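Local coordinates for protein versicolorin reductase (PDB 4NIM) that probably acts as an NAD(P)(H)-dependent oxidoreductase of the short-chain dehydrogenase/reductase family, at residues 74-84 with 123-134; 151-159 with 257-265. One frame throughout, in Å; residues are numbered along the deposited sequence. Where two conformers were deposited one is given.

Interaction 1: 74-84 with 123-134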
ATOM      1  N   LEU A  74       0.261   3.932  12.534  1.00 21.49           N
ATOM      2  CA  LEU A  74       1.116   2.953  11.857  1.00 21.14           C
ATOM      3  C   LEU A  74       2.595   3.050  12.263  1.00 21.07           C
ATOM      4  O   LEU A  74       3.377   2.128  11.995  1.00 20.97           O
ATOM      5  CB  LEU A  74       0.984   3.052  10.331  1.00 21.34           C
ATOM      6  CG  LEU A  74      -0.312   2.598   9.707  1.00 22.60           C
ATOM      7  CD1 LEU A  74      -0.256   2.850   8.198  1.00 24.50           C
ATOM      8  CD2 LEU A  74      -0.584   1.129  10.019  1.00 22.83           C
ATOM      9  N   GLU A  75       2.958   4.108  12.966  1.00 21.86           N
ATOM     10  CA  GLU A  75       4.361   4.206  13.515  1.00 23.22           C
ATOM     11  C   GLU A  75       4.570   3.211  14.626  1.00 22.95           C
ATOM     12  O   GLU A  75       5.696   2.894  14.992  1.00 22.39           O
ATOM     13  CB  GLU A  75       4.648   5.597  14.045  1.00 24.55           C
ATOM     14  CG  GLU A  75       4.596   6.646  12.957  1.00 26.04           C
ATOM     15  CD  GLU A  75       4.833   8.052  13.491  1.00 29.92           C
ATOM     16  OE1 GLU A  75       5.697   8.233  14.402  1.00 31.15           O
ATOM     17  OE2 GLU A  75       4.152   8.970  12.987  1.00 32.26           O
ATOM     18  N   ASN A  76       3.472   2.738  15.190  1.00 23.76           N
ATOM     19  CA  ASN A  76       3.535   1.778  16.273  1.00 24.92           C
ATOM     20  C   ASN A  76       3.385   0.359  15.702  1.00 23.84           C
ATOM     21  O   ASN A  76       2.303  -0.025  15.210  1.00 22.11           O
ATOM     22  CB  ASN A  76       2.461   2.101  17.316  1.00 28.55           C
ATOM     23  CG  ASN A  76       2.440   1.133  18.499  1.00 32.40           C
ATOM     24  OD1 ASN A  76       2.888  -0.002  18.422  1.00 36.56           O
ATOM     25  ND2 ASN A  76       1.855   1.582  19.600  1.00 35.08           N
ATOM     26  N   VAL A  77       4.452  -0.422  15.809  1.00 22.71           N
ATOM     27  CA  VAL A  77       4.463  -1.772  15.249  1.00 23.00           C
ATOM     28  C   VAL A  77       3.343  -2.679  15.835  1.00 23.40           C
ATOM     29  O   VAL A  77       2.787  -3.516  15.144  1.00 21.80           O
ATOM     30  CB  VAL A  77       5.857  -2.413  15.360  1.00 23.58           C
ATOM     31  CG1 VAL A  77       5.860  -3.867  14.885  1.00 23.41           C
ATOM     32  CG2 VAL A  77       6.851  -1.631  14.500  1.00 24.49           C
ATOM     33  N   GLU A  78       2.978  -2.481  17.098  1.00 25.08           N
ATOM     34  CA  GLU A  78       1.904  -3.284  17.707  1.00 26.84           C
ATOM     35  C   GLU A  78       0.538  -2.984  17.060  1.00 24.90           C
ATOM     36  O   GLU A  78      -0.315  -3.862  16.970  1.00 24.88           O
ATOM     37  CB  GLU A  78       1.869  -3.046  19.246  1.00 31.28           C
ATOM     38  CG  GLU A  78       1.489  -4.288  20.045  1.00 37.91           C
ATOM     39  CD  GLU A  78       1.372  -4.022  21.557  1.00 44.79           C
ATOM     40  OE1 GLU A  78       2.142  -3.174  22.107  1.00 49.67           O
ATOM     41  OE2 GLU A  78       0.493  -4.647  22.200  1.00 49.52           O
ATOM     42  N   ASP A  79       0.336  -1.732  16.634  1.00 23.79           N
ATOM     43  CA  ASP A  79      -0.855  -1.327  15.896  1.00 23.94           C
ATOM     44  C   ASP A  79      -0.875  -2.026  14.529  1.00 22.63           C
ATOM     45  O   ASP A  79      -1.919  -2.545  14.080  1.00 22.75           O
ATOM     46  CB  ASP A  79      -0.922   0.189  15.721  1.00 24.25           C
ATOM     47  CG  ASP A  79      -1.420   0.911  16.944  1.00 25.94           C
ATOM     48  OD1 ASP A  79      -1.701   0.267  17.992  1.00 27.74           O
ATOM     49  OD2 ASP A  79      -1.600   2.143  16.843  1.00 26.92           O
ATOM     50  N   CYS A  80       0.275  -2.094  13.896  1.00 21.04           N
ATOM     51  CA  CYS A  80       0.421  -2.824  12.643  1.00 20.79           C
ATOM     52  C   CYS A  80      -0.002  -4.268  12.808  1.00 21.31           C
ATOM     53  O   CYS A  80      -0.813  -4.798  12.020  1.00 21.22           O
ATOM     54  CB  CYS A  80       1.872  -2.757  12.121  1.00 20.63           C
ATOM     55  SG  CYS A  80       2.315  -1.065  11.635  1.00 21.35           S
ATOM     56  N   ARG A  81       0.526  -4.904  13.840  1.00 22.14           N
ATOM     57  CA  ARG A  81       0.145  -6.282  14.126  1.00 23.19           C
ATOM     58  C   ARG A  81      -1.355  -6.447  14.415  1.00 22.97           C
ATOM     59  O   ARG A  81      -1.939  -7.432  13.964  1.00 22.39           O
ATOM     60  CB  ARG A  81       0.976  -6.857  15.255  1.00 24.93           C
ATOM     61  CG  ARG A  81       2.446  -6.930  14.886  1.00 26.27           C
ATOM     62  CD  ARG A  81       3.257  -7.280  16.109  1.00 29.19           C
ATOM     63  NE  ARG A  81       4.571  -7.695  15.688  1.00 32.60           N
ATOM     64  CZ  ARG A  81       5.669  -7.587  16.398  1.00 34.68           C
ATOM     65  NH1 ARG A  81       5.644  -7.011  17.600  1.00 40.74           N
ATOM     66  NH2 ARG A  81       6.809  -8.036  15.867  1.00 35.09           N
ATOM     67  N   ARG A  82      -1.940  -5.497  15.148  1.00 24.10           N
ATOM     68  CA  ARG A  82      -3.368  -5.568  15.497  0.50 25.33           C
ATOM     69  C   ARG A  82      -4.280  -5.519  14.272  1.00 24.40           C
ATOM     70  O   ARG A  82      -5.358  -6.149  14.266  1.00 23.99           O
ATOM     71  CB  ARG A  82      -3.755  -4.473  16.497  0.50 27.52           C
ATOM     72  CG  ARG A  82      -5.112  -4.704  17.158  0.50 30.14           C
ATOM     73  CD  ARG A  82      -5.239  -3.965  18.487  0.50 31.92           C
ATOM     74  NE  ARG A  82      -5.073  -2.527  18.328  0.50 33.23           N
ATOM     75  CZ  ARG A  82      -3.979  -1.863  18.683  0.50 33.24           C
ATOM     76  NH1 ARG A  82      -2.952  -2.502  19.235  0.50 33.29           N
ATOM     77  NH2 ARG A  82      -3.916  -0.556  18.473  0.50 33.90           N
ATOM     78  N   ILE A  83      -3.864  -4.804  13.220  1.00 22.62           N
ATOM     79  CA  ILE A  83      -4.669  -4.730  12.014  1.00 22.09           C
ATOM     80  C   ILE A  83      -4.930  -6.104  11.426  1.00 21.63           C
ATOM     81  O   ILE A  83      -6.092  -6.514  11.128  1.00 21.28           O
ATOM     82  CB  ILE A  83      -4.006  -3.835  10.967  1.00 22.32           C
ATOM     83  CG1 ILE A  83      -4.008  -2.385  11.476  1.00 22.79           C
ATOM     84  CG2 ILE A  83      -4.746  -3.924   9.653  1.00 22.17           C
ATOM     85  CD1 ILE A  83      -3.025  -1.506  10.762  1.00 22.67           C
ATOM     86  N   VAL A  84      -3.853  -6.829  11.263  1.00 20.94           N
ATOM     87  CA  VAL A  84      -3.926  -8.157  10.686  1.00 21.54           C
ATOM     88  C   VAL A  84      -4.597  -9.129  11.676  1.00 21.28           C
ATOM     89  O   VAL A  84      -5.456  -9.942  11.249  1.00 21.17           O
ATOM     90  CB  VAL A  84      -2.542  -8.665  10.249  1.00 20.87           C
ATOM     91  CG1 VAL A  84      -2.627 -10.114   9.790  1.00 21.40           C
ATOM     92  CG2 VAL A  84      -1.996  -7.800   9.141  1.00 20.84           C
ATOM     93  N   VAL A 123       6.383   4.670   8.679  1.00 17.09           N
ATOM     94  CA  VAL A 123       5.084   4.488   8.015  1.00 17.49           C
ATOM     95  C   VAL A 123       5.305   3.881   6.627  1.00 17.25           C
ATOM     96  O   VAL A 123       4.556   3.028   6.222  1.00 16.37           O
ATOM     97  CB  VAL A 123       4.270   5.803   7.893  1.00 18.22           C
ATOM     98  CG1 VAL A 123       2.974   5.598   7.095  1.00 18.45           C
ATOM     99  CG2 VAL A 123       3.957   6.360   9.285  1.00 19.00           C
ATOM    100  N   ASN A 124       6.351   4.314   5.919  1.00 17.25           N
ATOM    101  CA  ASN A 124       6.493   3.941   4.498  1.00 16.86           C
ATOM    102  C   ASN A 124       7.220   2.594   4.277  1.00 17.23           C
ATOM    103  O   ASN A 124       7.073   1.991   3.200  1.00 17.84           O
ATOM    104  CB  ASN A 124       7.166   5.018   3.694  1.00 16.84           C
ATOM    105  CG  ASN A 124       6.363   6.286   3.639  1.00 17.35           C
ATOM    106  OD1 ASN A 124       5.148   6.279   3.860  1.00 18.76           O
ATOM    107  ND2 ASN A 124       7.000   7.349   3.266  1.00 17.13           N
ATOM    108  N   THR A 125       7.941   2.119   5.291  1.00 16.97           N
ATOM    109  CA  THR A 125       8.813   0.969   5.139  1.00 15.89           C
ATOM    110  C   THR A 125       8.596  -0.032   6.247  1.00 16.04           C
ATOM    111  O   THR A 125       8.405  -1.217   5.972  1.00 16.17           O
ATOM    112  CB  THR A 125      10.339   1.397   5.102  1.00 15.99           C
ATOM    113  OG1 THR A 125      10.536   2.531   4.216  1.00 16.83           O
ATOM    114  CG2 THR A 125      11.136   0.260   4.616  1.00 15.57           C
ATOM    115  N   ARG A 126       8.686   0.405   7.510  1.00 16.26           N
ATOM    116  CA  ARG A 126       8.546  -0.513   8.649  1.00 16.37           C
ATOM    117  C   ARG A 126       7.088  -1.065   8.769  1.00 16.01           C
ATOM    118  O   ARG A 126       6.870  -2.261   9.037  1.00 15.71           O
ATOM    119  CB  ARG A 126       8.950   0.187   9.946  1.00 17.78           C
ATOM    120  CG  ARG A 126       9.097  -0.768  11.115  1.00 19.31           C
ATOM    121  CD  ARG A 126       9.700  -0.091  12.320  1.00 21.62           C
ATOM    122  NE  ARG A 126       8.785   0.823  12.961  1.00 24.35           N
ATOM    123  CZ  ARG A 126       9.141   1.742  13.851  1.00 28.23           C
ATOM    124  NH1 ARG A 126      10.417   1.878  14.196  1.00 30.34           N
ATOM    125  NH2 ARG A 126       8.243   2.555  14.377  1.00 28.12           N
ATOM    126  N   ALA A 127       6.116  -0.192   8.612  1.00 15.62           N
ATOM    127  CA  ALA A 127       4.713  -0.643   8.693  1.00 16.21           C
ATOM    128  C   ALA A 127       4.438  -1.709   7.630  1.00 15.95           C
ATOM    129  O   ALA A 127       4.010  -2.807   7.991  1.00 17.48           O
ATOM    130  CB  ALA A 127       3.748   0.506   8.674  1.00 17.24           C
ATOM    131  N   PRO A 128       4.774  -1.462   6.352  1.00 14.98           N
ATOM    132  CA  PRO A 128       4.648  -2.587   5.413  1.00 14.71           C
ATOM    133  C   PRO A 128       5.391  -3.830   5.822  1.00 14.59           C
ATOM    134  O   PRO A 128       4.862  -4.925   5.671  1.00 14.72           O
ATOM    135  CB  PRO A 128       5.167  -1.999   4.114  1.00 14.40           C
ATOM    136  CG  PRO A 128       4.733  -0.541   4.205  1.00 14.58           C
ATOM    137  CD  PRO A 128       4.927  -0.181   5.634  1.00 14.71           C
ATOM    138  N   PHE A 129       6.653  -3.697   6.267  1.00 14.31           N
ATOM    139  CA  PHE A 129       7.361  -4.867   6.704  1.00 14.69           C
ATOM    140  C   PHE A 129       6.569  -5.740   7.703  1.00 15.15           C
ATOM    141  O   PHE A 129       6.433  -6.959   7.508  1.00 15.54           O
ATOM    142  CB  PHE A 129       8.774  -4.460   7.225  1.00 14.86           C
ATOM    143  CG  PHE A 129       9.680  -5.613   7.528  1.00 15.35           C
ATOM    144  CD1 PHE A 129       9.541  -6.371   8.700  1.00 16.15           C
ATOM    145  CD2 PHE A 129      10.728  -5.905   6.666  1.00 14.94           C
ATOM    146  CE1 PHE A 129      10.397  -7.442   8.958  1.00 16.25           C
ATOM    147  CE2 PHE A 129      11.559  -6.962   6.902  1.00 15.08           C
ATOM    148  CZ  PHE A 129      11.433  -7.726   8.053  1.00 15.77           C
ATOM    149  N   PHE A 130       6.065  -5.138   8.772  1.00 14.89           N
ATOM    150  CA  PHE A 130       5.436  -5.890   9.822  1.00 15.63           C
ATOM    151  C   PHE A 130       3.982  -6.290   9.466  1.00 15.64           C
ATOM    152  O   PHE A 130       3.560  -7.356   9.838  1.00 15.82           O
ATOM    153  CB  PHE A 130       5.594  -5.190  11.173  1.00 15.77           C
ATOM    154  CG  PHE A 130       6.963  -5.324  11.670  1.00 16.34           C
ATOM    155  CD1 PHE A 130       7.382  -6.541  12.199  1.00 16.79           C
ATOM    156  CD2 PHE A 130       7.896  -4.349  11.462  1.00 16.51           C
ATOM    157  CE1 PHE A 130       8.707  -6.726  12.564  1.00 16.82           C
ATOM    158  CE2 PHE A 130       9.225  -4.541  11.820  1.00 16.85           C
ATOM    159  CZ  PHE A 130       9.616  -5.727  12.397  1.00 16.50           C
ATOM    160  N   LEU A 131       3.326  -5.526   8.620  1.00 15.84           N
ATOM    161  CA  LEU A 131       1.997  -5.967   8.075  1.00 16.70           C
ATOM    162  C   LEU A 131       2.183  -7.177   7.164  1.00 16.80           C
ATOM    163  O   LEU A 131       1.419  -8.143   7.217  1.00 16.59           O
ATOM    164  CB  LEU A 131       1.339  -4.834   7.298  1.00 17.29           C
ATOM    165  CG  LEU A 131       0.847  -3.695   8.193  1.00 17.75           C
ATOM    166  CD1 LEU A 131       0.675  -2.429   7.377  1.00 17.74           C
ATOM    167  CD2 LEU A 131      -0.467  -4.120   8.798  1.00 18.86           C
ATOM    168  N   ILE A 132       3.259  -7.142   6.371  1.00 16.34           N
ATOM    169  CA  ILE A 132       3.589  -8.248   5.495  1.00 16.67           C
ATOM    170  C   ILE A 132       3.933  -9.484   6.330  1.00 16.62           C
ATOM    171  O   ILE A 132       3.452 -10.582   6.030  1.00 16.89           O
ATOM    172  CB  ILE A 132       4.744  -7.888   4.534  1.00 16.63           C
ATOM    173  CG1 ILE A 132       4.258  -6.919   3.444  1.00 16.75           C
ATOM    174  CG2 ILE A 132       5.301  -9.131   3.843  1.00 16.67           C
ATOM    175  CD1 ILE A 132       5.363  -6.190   2.698  1.00 16.77           C
ATOM    176  N   GLN A 133       4.796  -9.307   7.332  1.00 17.24           N
ATOM    177  CA  GLN A 133       5.134 -10.400   8.263  1.00 17.27           C
ATOM    178  C   GLN A 133       3.859 -11.090   8.766  1.00 17.55           C
ATOM    179  O   GLN A 133       3.757 -12.331   8.740  1.00 17.35           O
ATOM    180  CB  GLN A 133       5.956  -9.868   9.416  1.00 17.40           C
ATOM    181  CG  GLN A 133       6.306 -10.871  10.511  1.00 18.31           C
ATOM    182  CD  GLN A 133       7.398 -10.342  11.402  1.00 18.68           C
ATOM    183  OE1 GLN A 133       8.582 -10.262  11.007  1.00 20.25           O
ATOM    184  NE2 GLN A 133       7.037  -9.994  12.603  1.00 18.77           N
ATOM    185  N   GLU A 134       2.947 -10.307   9.314  1.00 17.68           N
ATOM    186  CA  GLU A 134       1.741 -10.884   9.876  1.00 18.24           C
ATOM    187  C   GLU A 134       0.836 -11.515   8.822  1.00 18.04           C
ATOM    188  O   GLU A 134       0.196 -12.533   9.089  1.00 18.23           O
ATOM    189  CB  GLU A 134       0.950  -9.846  10.698  1.00 19.23           C
ATOM    190  CG  GLU A 134       1.652  -9.409  11.966  1.00 20.13           C
ATOM    191  CD  GLU A 134       1.995 -10.580  12.864  1.00 21.32           C
ATOM    192  OE1 GLU A 134       1.128 -11.402  13.163  1.00 22.39           O
ATOM    193  OE2 GLU A 134       3.171 -10.704  13.268  1.00 23.07           O
TER
HETATM  194  O   HOH W   1       6.148   1.244  11.848  1.00 18.37           O
HETATM  195  O   HOH W   2      -1.213 -10.029  14.119  1.00 21.75           O

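Interaction 2: 151-159 with 257-265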
ATOM      1  N   VAL A 151       2.061  -0.011  -2.262  1.00 15.33           N
ATOM      2  CA  VAL A 151       1.952   1.234  -3.019  1.00 15.76           C
ATOM      3  C   VAL A 151       3.235   2.044  -2.735  1.00 15.90           C
ATOM      4  O   VAL A 151       3.433   2.572  -1.634  1.00 16.01           O
ATOM      5  CB  VAL A 151       0.735   2.036  -2.652  1.00 16.62           C
ATOM      6  CG1 VAL A 151       0.670   3.347  -3.475  1.00 17.16           C
ATOM      7  CG2 VAL A 151      -0.550   1.210  -2.924  1.00 17.53           C
ATOM      8  N   SER A 152       4.113   2.080  -3.717  1.00 15.78           N
ATOM      9  CA  SER A 152       5.363   2.786  -3.613  1.00 15.91           C
ATOM     10  C   SER A 152       5.262   4.024  -4.518  1.00 17.08           C
ATOM     11  O   SER A 152       4.171   4.541  -4.724  1.00 17.64           O
ATOM     12  CB  SER A 152       6.521   1.886  -4.011  1.00 15.56           C
ATOM     13  OG  SER A 152       7.761   2.526  -3.797  1.00 15.49           O
ATOM     14  N   SER A 153       6.404   4.572  -4.948  1.00 17.24           N
ATOM     15  CA  SER A 153       6.407   5.869  -5.603  1.00 17.32           C
ATOM     16  C   SER A 153       7.269   5.899  -6.844  1.00 17.22           C
ATOM     17  O   SER A 153       8.263   5.174  -6.943  1.00 17.12           O
ATOM     18  CB  SER A 153       6.902   6.905  -4.573  1.00 17.32           C
ATOM     19  OG  SER A 153       7.015   8.199  -5.132  1.00 17.18           O
ATOM     20  N   MET A 154       6.990   6.840  -7.749  1.00 16.97           N
ATOM     21  CA  MET A 154       7.901   7.119  -8.866  1.00 16.86           C
ATOM     22  C   MET A 154       9.208   7.707  -8.371  1.00 16.49           C
ATOM     23  O   MET A 154      10.179   7.787  -9.092  1.00 17.24           O
ATOM     24  CB  MET A 154       7.279   8.078  -9.897  1.00 17.35           C
ATOM     25  CG  MET A 154       6.158   7.433 -10.679  1.00 17.60           C
ATOM     26  SD  MET A 154       6.620   6.014 -11.721  1.00 17.75           S
ATOM     27  CE  MET A 154       7.625   6.742 -12.967  1.00 18.35           C
ATOM     28  N   SER A 155       9.213   8.179  -7.121  1.00 16.99           N
ATOM     29  CA  SER A 155      10.393   8.710  -6.483  1.00 17.32           C
ATOM     30  C   SER A 155      11.393   7.668  -5.959  1.00 17.74           C
ATOM     31  O   SER A 155      12.518   8.023  -5.511  1.00 18.85           O
ATOM     32  CB  SER A 155       9.948   9.611  -5.311  1.00 18.27           C
ATOM     33  OG  SER A 155       9.222  10.713  -5.742  1.00 19.11           O
ATOM     34  N   SER A 156      11.061   6.378  -6.103  1.00 17.15           N
ATOM     35  CA  SER A 156      11.784   5.345  -5.409  1.00 17.16           C
ATOM     36  C   SER A 156      13.157   5.013  -5.981  1.00 17.12           C
ATOM     37  O   SER A 156      13.921   4.296  -5.350  1.00 17.90           O
ATOM     38  CB  SER A 156      10.925   4.094  -5.368  1.00 16.52           C
ATOM     39  OG  SER A 156      10.846   3.490  -6.620  1.00 17.12           O
ATOM     40  N   MET A 157      13.466   5.477  -7.192  0.50 17.72           N
ATOM     41  CA  MET A 157      14.785   5.240  -7.726  0.50 18.32           C
ATOM     42  C   MET A 157      15.808   6.268  -7.225  0.50 18.12           C
ATOM     43  O   MET A 157      16.967   5.954  -7.085  0.50 18.64           O
ATOM     44  CB  MET A 157      14.754   5.221  -9.254  0.50 19.24           C
ATOM     45  CG  MET A 157      16.125   5.205  -9.856  0.50 19.77           C
ATOM     46  SD  MET A 157      16.036   4.896 -11.635  0.50 21.90           S
ATOM     47  CE  MET A 157      15.260   3.302 -11.707  0.50 22.47           C
ATOM     48  N   GLY A 158      15.384   7.508  -7.003  1.00 18.28           N
ATOM     49  CA  GLY A 158      16.287   8.568  -6.615  1.00 17.67           C
ATOM     50  C   GLY A 158      15.414   9.729  -6.195  1.00 17.46           C
ATOM     51  O   GLY A 158      15.346  10.059  -5.021  1.00 17.24           O
ATOM     52  N   GLY A 159      14.725  10.320  -7.158  1.00 17.51           N
ATOM     53  CA  GLY A 159      13.712  11.320  -6.849  1.00 18.21           C
ATOM     54  C   GLY A 159      14.201  12.706  -6.577  1.00 18.09           C
ATOM     55  O   GLY A 159      15.310  13.091  -7.020  1.00 17.97           O
ATOM     56  N   VAL A 257       5.781  -1.932 -10.822  1.00 17.09           N
ATOM     57  CA  VAL A 257       4.968  -1.435 -11.906  1.00 16.65           C
ATOM     58  C   VAL A 257       4.818   0.089 -11.763  1.00 16.50           C
ATOM     59  O   VAL A 257       4.115   0.603 -10.862  1.00 16.02           O
ATOM     60  CB  VAL A 257       3.591  -2.108 -11.859  1.00 16.66           C
ATOM     61  CG1 VAL A 257       2.720  -1.672 -13.017  1.00 17.09           C
ATOM     62  CG2 VAL A 257       3.756  -3.644 -11.795  1.00 16.95           C
ATOM     63  N   ASN A 258       5.447   0.806 -12.651  1.00 16.34           N
ATOM     64  CA  ASN A 258       5.384   2.276 -12.640  1.00 17.21           C
ATOM     65  C   ASN A 258       4.039   2.736 -13.138  1.00 17.60           C
ATOM     66  O   ASN A 258       3.582   2.309 -14.190  1.00 18.65           O
ATOM     67  CB  ASN A 258       6.462   2.867 -13.495  1.00 17.86           C
ATOM     68  CG  ASN A 258       7.841   2.554 -12.984  1.00 18.52           C
ATOM     69  OD1 ASN A 258       8.521   1.628 -13.473  1.00 21.63           O
ATOM     70  ND2 ASN A 258       8.217   3.207 -11.943  1.00 20.15           N
ATOM     71  N   PHE A 259       3.444   3.663 -12.419  1.00 17.59           N
ATOM     72  CA  PHE A 259       2.119   4.152 -12.733  1.00 18.17           C
ATOM     73  C   PHE A 259       2.113   5.654 -12.644  1.00 17.34           C
ATOM     74  O   PHE A 259       1.853   6.204 -11.595  1.00 17.50           O
ATOM     75  CB  PHE A 259       1.095   3.559 -11.789  1.00 19.35           C
ATOM     76  CG  PHE A 259      -0.326   3.743 -12.244  1.00 20.37           C
ATOM     77  CD1 PHE A 259      -1.019   4.910 -11.939  1.00 22.69           C
ATOM     78  CD2 PHE A 259      -0.954   2.788 -13.013  1.00 22.30           C
ATOM     79  CE1 PHE A 259      -2.339   5.115 -12.368  1.00 23.42           C
ATOM     80  CE2 PHE A 259      -2.284   2.962 -13.434  1.00 22.72           C
ATOM     81  CZ  PHE A 259      -2.953   4.146 -13.145  1.00 23.96           C
ATOM     82  N   ASP A 260       2.306   6.317 -13.772  1.00 17.25           N
ATOM     83  CA  ASP A 260       2.464   7.787 -13.787  1.00 17.27           C
ATOM     84  C   ASP A 260       2.636   8.246 -15.225  1.00 17.25           C
ATOM     85  O   ASP A 260       3.019   7.435 -16.087  1.00 16.71           O
ATOM     86  CB  ASP A 260       3.748   8.235 -12.982  1.00 17.61           C
ATOM     87  CG  ASP A 260       3.782   9.741 -12.713  1.00 18.65           C
ATOM     88  OD1 ASP A 260       2.710  10.332 -12.501  1.00 19.71           O
ATOM     89  OD2 ASP A 260       4.876  10.352 -12.733  1.00 19.30           O
ATOM     90  N   GLN A 261       2.394   9.533 -15.461  1.00 17.45           N
ATOM     91  CA  GLN A 261       2.722  10.159 -16.735  1.00 18.70           C
ATOM     92  C   GLN A 261       4.203  10.686 -16.751  1.00 17.42           C
ATOM     93  O   GLN A 261       4.490  11.827 -17.050  1.00 17.45           O
ATOM     94  CB  GLN A 261       1.721  11.225 -17.083  1.00 21.25           C
ATOM     95  CG  GLN A 261       0.377  10.561 -17.401  1.00 23.90           C
ATOM     96  CD  GLN A 261      -0.678  11.500 -17.896  1.00 27.20           C
ATOM     97  OE1 GLN A 261      -0.826  12.594 -17.339  1.00 29.94           O
ATOM     98  NE2 GLN A 261      -1.459  11.070 -18.938  1.00 28.46           N
ATOM     99  N   SER A 262       5.093   9.786 -16.461  1.00 16.09           N
ATOM    100  CA  SER A 262       6.543  10.010 -16.510  1.00 15.92           C
ATOM    101  C   SER A 262       7.174   8.623 -16.620  1.00 15.58           C
ATOM    102  O   SER A 262       6.495   7.604 -16.398  1.00 15.99           O
ATOM    103  CB  SER A 262       7.027  10.746 -15.289  1.00 15.79           C
ATOM    104  OG  SER A 262       7.069   9.923 -14.099  1.00 15.85           O
ATOM    105  N   VAL A 263       8.468   8.589 -16.947  1.00 15.25           N
ATOM    106  CA  VAL A 263       9.120   7.360 -17.336  1.00 14.89           C
ATOM    107  C   VAL A 263      10.563   7.434 -16.829  1.00 15.05           C
ATOM    108  O   VAL A 263      11.301   8.324 -17.206  1.00 14.94           O
ATOM    109  CB  VAL A 263       9.092   7.190 -18.885  1.00 15.12           C
ATOM    110  CG1 VAL A 263       9.875   5.921 -19.248  1.00 15.23           C
ATOM    111  CG2 VAL A 263       7.630   7.057 -19.400  1.00 15.51           C
ATOM    112  N   TRP A 264      10.943   6.538 -15.928  1.00 14.94           N
ATOM    113  CA  TRP A 264      12.307   6.529 -15.416  1.00 15.18           C
ATOM    114  C   TRP A 264      13.338   6.465 -16.529  1.00 15.39           C
ATOM    115  O   TRP A 264      13.231   5.642 -17.452  1.00 15.31           O
ATOM    116  CB  TRP A 264      12.489   5.322 -14.485  1.00 15.27           C
ATOM    117  CG  TRP A 264      11.883   5.469 -13.150  1.00 15.56           C
ATOM    118  CD1 TRP A 264      11.396   6.604 -12.589  1.00 15.89           C
ATOM    119  CD2 TRP A 264      11.727   4.435 -12.181  1.00 15.91           C
ATOM    120  NE1 TRP A 264      10.966   6.352 -11.311  1.00 16.02           N
ATOM    121  CE2 TRP A 264      11.136   5.017 -11.042  1.00 16.17           C
ATOM    122  CE3 TRP A 264      11.989   3.062 -12.177  1.00 16.97           C
ATOM    123  CZ2 TRP A 264      10.825   4.280  -9.894  1.00 16.79           C
ATOM    124  CZ3 TRP A 264      11.647   2.295 -11.003  1.00 16.94           C
ATOM    125  CH2 TRP A 264      11.099   2.926  -9.878  1.00 16.87           C
ATOM    126  N   GLY A 265      14.359   7.315 -16.423  1.00 15.52           N
ATOM    127  CA  GLY A 265      15.459   7.356 -17.342  1.00 15.44           C
ATOM    128  C   GLY A 265      15.157   7.937 -18.712  1.00 15.52           C
ATOM    129  O   GLY A 265      15.964   7.794 -19.608  1.00 15.87           O
TER

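Interaction 1: 74-84 with 123-134
Val77 straddles two side chains of the facing helix. Its CG1, anti to the backbone N (chi1 175°), lies over the Phe130 ring in a CH-pi contact, 4.1 Å from the centroid, while CG2 rests on Arg126, 3.5 Å from NE. Arg126 bends at its third torsion and brings NH2 to Glu75 O, 2.6 Å away in the carbonyl plane, though the N-H...O angle is only 132°. A bridging water accepts from Arg126 NE and donates to Leu74 O, so one guanidinium holds two carbonyls just before helix 77-91, one directly and one through water. Both helices are crossover connections on the same side of the Rossmann-type parallel sheet; their short axes approach to 8.7 Å and cross at -38°. Small residues meet near the middle, Cys80 SG resting 3.6 Å from Ala127 CB. Leu131 reaches both the facing helix and the sheet: its CD2 lies 3.3 Å from Cys80 O, and its side chain also touches Leu97 and Asn99 of strand 96-99. Val77 CG1 also lies over one face of the Arg81 guanidinium, which stands nearly perpendicular to the Phe130 ring. Glu134 pairs with Lys137, while its OE1 reaches Arg81 O through a second water.

Interaction 2: 151-159 with 257-265
Two loops that leave the C-terminal edge of the parallel sheet meet here: the turn after strand 147-153 and the tail after strand 256-259. Their junction is Trp264, whose indole lies between two methionines. The indole NE1 donates to Met154 O over 2.8 Å in a fairly straight bond (158°); the acceptor lies close to the ring plane, so the hydrogen bond uses the edge and both faces remain available for packing. On one face sits Met154 CE, 4.1 Å from the centroid of the five-membered ring. On the opposite face Met157 CB stands 4.1 Å from the six-membered centroid, almost straight above it. Met154 SD adds an oblique Met-aromatic contact, and Met157 SD does so in the conformer described. Ser156 OG meets the ring edge, 3.3 Å from CH2, while its hydrogen-bonding partner is Asp174. In short-chain dehydrogenases the catalytic serine closes this fifth strand; Ser153 probably occupies that position, with a weak hydrogen bond to Tyr166 OH, and its OG also accepts from Ser155 N, an ST turn that starts the loop carrying Met154. That methionine folds back at its second and third torsions (-63° and -67°), which brings SD across Asn258 at about a right angle. Asn258 ND2 donates weakly to SD at 3.2 Å. Nearer the backbone, Met154 CG presses on Asp260 CB (3.4 Å), and the methyl CE ends 3.4 Å from Ser262 OG. That hydroxyl in turn donates to Asp260 OD2 over 2.6 Å, meeting the carboxylate from its anti side, and so bridges the turn at Gln261.

Interactions 1 and 2 lie on opposite sides of the chain's centre, their centres 24 Å apart, yet their nearest atoms are about 6 Å apart, without touching; helix 114-142 is followed in the chain by strand 147-153. Both border the probable catalytic region. Asn124, in the helix of interaction 1, bonds to Leu103 N and Ser169 OG and touches Tyr166 and Lys170, the tyrosine and lysine of the family's YxxxK motif. Ser153, at the end of the strand in interaction 2, probably completes with Asn124 the Asn-Ser-Tyr-Lys set known from this family. A bound ethanediol, probably from the crystallisation liquor, lies about 4 Å from the Trp264 side chain of interaction 2.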